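Local coordinates for chitinase (Thermococcus kodakarensis KOD1, PDB 5DHE), which probably binds chitin through this accessory domain, as part of a chitinase (EC 3.2.1.14) that hydrolyses the polysaccharide, at residues V11-W16 / G81-E86. Residues are numbered along the deposited sequence; the frame is centred on the assembly and turned at random.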
loop_
_atom_site.group_PDB
_atom_site.type_symbol
_atom_site.label_atom_id
_atom_site.label_comp_id
_atom_site.label_asym_id
_atom_site.label_seq_id
_atom_site.Cartn_x
_atom_site.Cartn_y
_atom_site.Cartn_z
ATOM N N VAL A 11 -0.805 1.790 -9.209
ATOM C CA VAL A 11 0.303 2.472 -8.554
ATOM C C VAL A 11 1.158 3.336 -9.470
ATOM O O VAL A 11 1.510 2.925 -10.581
ATOM C CB VAL A 11 1.214 1.411 -7.872
ATOM C CG1 VAL A 11 2.385 2.066 -7.153
ATOM C CG2 VAL A 11 0.388 0.580 -6.905
ATOM N N LYS A 12 1.475 4.542 -9.006
ATOM C CA LYS A 12 2.311 5.462 -9.778
ATOM C C LYS A 12 3.449 5.871 -8.866
ATOM O O LYS A 12 3.213 6.238 -7.712
ATOM C CB LYS A 12 1.518 6.707 -10.192
ATOM C CG LYS A 12 0.370 6.423 -11.152
ATOM C CD LYS A 12 -0.219 7.720 -11.664
ATOM C CE LYS A 12 -1.219 7.453 -12.776
ATOM N NZ LYS A 12 -2.161 6.381 -12.393
ATOM N N ILE A 13 4.676 5.839 -9.377
ATOM C CA ILE A 13 5.819 6.191 -8.548
ATOM C C ILE A 13 6.693 7.284 -9.162
ATOM O O ILE A 13 6.810 7.389 -10.383
ATOM C CB ILE A 13 6.668 4.934 -8.243
ATOM C CG1 ILE A 13 7.544 4.565 -9.432
ATOM C CG2 ILE A 13 5.741 3.748 -7.940
ATOM C CD1 ILE A 13 8.549 3.464 -9.106
ATOM N N GLN A 14 7.266 8.114 -8.296
ATOM C CA GLN A 14 8.139 9.214 -8.699
ATOM C C GLN A 14 9.378 9.107 -7.828
ATOM O O GLN A 14 9.266 9.146 -6.604
ATOM C CB GLN A 14 7.486 10.574 -8.417
ATOM C CG GLN A 14 6.228 10.889 -9.221
ATOM C CD GLN A 14 5.811 12.349 -9.099
ATOM O OE1 GLN A 14 5.250 12.776 -8.080
ATOM N NE2 GLN A 14 6.095 13.126 -10.136
ATOM N N ASP A 15 10.543 9.000 -8.456
ATOM C CA ASP A 15 11.796 8.889 -7.717
ATOM C C ASP A 15 12.672 10.087 -7.979
ATOM O O ASP A 15 13.128 10.421 -9.069
ATOM C CB ASP A 15 12.501 7.589 -8.119
ATOM C CG ASP A 15 13.898 7.440 -7.522
ATOM O OD1 ASP A 15 14.321 8.254 -6.671
ATOM O OD2 ASP A 15 14.575 6.475 -7.927
ATOM N N TRP A 16 12.979 10.972 -6.685
ATOM C CA TRP A 16 13.794 12.175 -6.839
ATOM C C TRP A 16 14.902 12.126 -5.798
ATOM O O TRP A 16 15.503 13.151 -5.488
ATOM C CB TRP A 16 12.899 13.387 -6.602
ATOM C CG TRP A 16 12.330 13.440 -5.199
ATOM C CD1 TRP A 16 13.015 13.701 -4.046
ATOM C CD2 TRP A 16 10.969 13.227 -4.813
ATOM N NE1 TRP A 16 12.171 13.664 -2.969
ATOM C CE2 TRP A 16 10.906 13.375 -3.407
ATOM C CE3 TRP A 16 9.795 12.925 -5.514
ATOM C CZ2 TRP A 16 9.714 13.233 -2.691
ATOM C CZ3 TRP A 16 8.612 12.784 -4.803
ATOM C CH2 TRP A 16 8.580 12.938 -3.403
ATOM N N GLY A 81 15.168 6.941 -0.242
ATOM C CA GLY A 81 15.950 6.175 -1.194
ATOM C C GLY A 81 15.272 6.053 -2.547
ATOM O O GLY A 81 14.148 6.525 -2.750
ATOM N N SER A 82 15.973 5.390 -3.465
ATOM C CA SER A 82 15.528 5.164 -4.841
ATOM C C SER A 82 14.801 3.833 -4.988
ATOM O O SER A 82 15.403 2.788 -4.788
ATOM C CB SER A 82 16.752 5.172 -5.768
ATOM O OG SER A 82 16.388 4.907 -7.115
ATOM N N GLU A 83 13.513 3.885 -5.327
ATOM C CA GLU A 83 12.703 2.679 -5.504
ATOM C C GLU A 83 12.921 1.640 -4.400
ATOM O O GLU A 83 13.246 0.474 -4.668
ATOM C CB GLU A 83 12.993 2.071 -6.881
ATOM C CG GLU A 83 12.556 2.990 -8.012
ATOM C CD GLU A 83 12.756 2.371 -9.379
ATOM O OE1 GLU A 83 12.298 1.231 -9.576
ATOM O OE2 GLU A 83 13.361 3.026 -10.252
ATOM N N PRO A 84 12.696 2.032 -3.137
ATOM C CA PRO A 84 12.884 1.117 -2.006
ATOM C C PRO A 84 11.799 0.068 -1.830
ATOM O O PRO A 84 12.011 -0.947 -1.172
ATOM C CB PRO A 84 12.971 2.064 -0.810
ATOM C CG PRO A 84 12.027 3.144 -1.198
ATOM C CD PRO A 84 12.366 3.390 -2.660
ATOM N N VAL A 85 10.630 0.295 -2.415
ATOM C CA VAL A 85 9.572 -0.693 -2.274
ATOM C C VAL A 85 9.815 -1.859 -3.226
ATOM O O VAL A 85 9.925 -1.689 -4.440
ATOM C CB VAL A 85 8.185 -0.076 -2.536
ATOM C CG1 VAL A 85 7.100 -1.172 -2.498
ATOM C CG2 VAL A 85 7.886 0.972 -1.468
ATOM N N GLU A 86 9.888 -3.054 -2.659
ATOM C CA GLU A 86 10.120 -4.260 -3.447
ATOM C C GLU A 86 8.800 -4.954 -3.765
ATOM O O GLU A 86 8.701 -5.678 -4.762
ATOM C CB GLU A 86 11.036 -5.208 -2.673
ATOM C CG GLU A 86 12.436 -4.642 -2.449
ATOM C CD GLU A 86 13.311 -5.565 -1.627
ATOM O OE1 GLU A 86 12.834 -6.080 -0.598
ATOM O OE2 GLU A 86 14.482 -5.771 -2.007
HETATM O O HOH W 1 14.060 5.321 -10.384
#
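The end of strand 9-15 lies beside the loop that leads from strand 72-80 into strand 85-92, and the backbones come nearest at Asp-15 and Ser-82, whose CA atoms are 6.0 Å apart. Side chains bridge this gap. Ser-82 OG donates a short hydrogen bond of 2.5 Å to Asp-15 OD2, approaching on the syn side of the carboxylate and 19° out of its plane. Both groups reach the bond because Asp-15 CG (chi1 174°) and Ser-82 OG (chi1 178°) extend anti to their own backbone nitrogens. The other oxygen, Asp-15 OD1, accepts the backbone N-H of Gly-17 in the turn that follows, which helps fix the rotation of the carboxylate. A water donates to Asp-15 OD2 at 2.8 Å; its approach to Glu-83 OE2 is too short to be more than a doubtful bond. The like-charged oxygens Asp-15 OD2 and Glu-83 OE2 lie 4.3 Å apart and would probably disfavour each other. Next to this polar cluster, Ile-13 CD1 meets Glu-83 CG at 4.2 Å, the two side chains crossing at about a right angle. With an alanine in place of Asp-15, Ser-82 OG and the water bound to OD2 would probably lose their shared acceptor, and Gly-17 N its side-chain mate. Thr-19 holds the same loop from strand 18-26, its OG1 bonded to Gly-81 O and Glu-83 N. The contact lies at the surface of a beta-sandwich chitin-binding domain, where an outermost strand of one antiparallel sheet is joined to the loop crossing to the other.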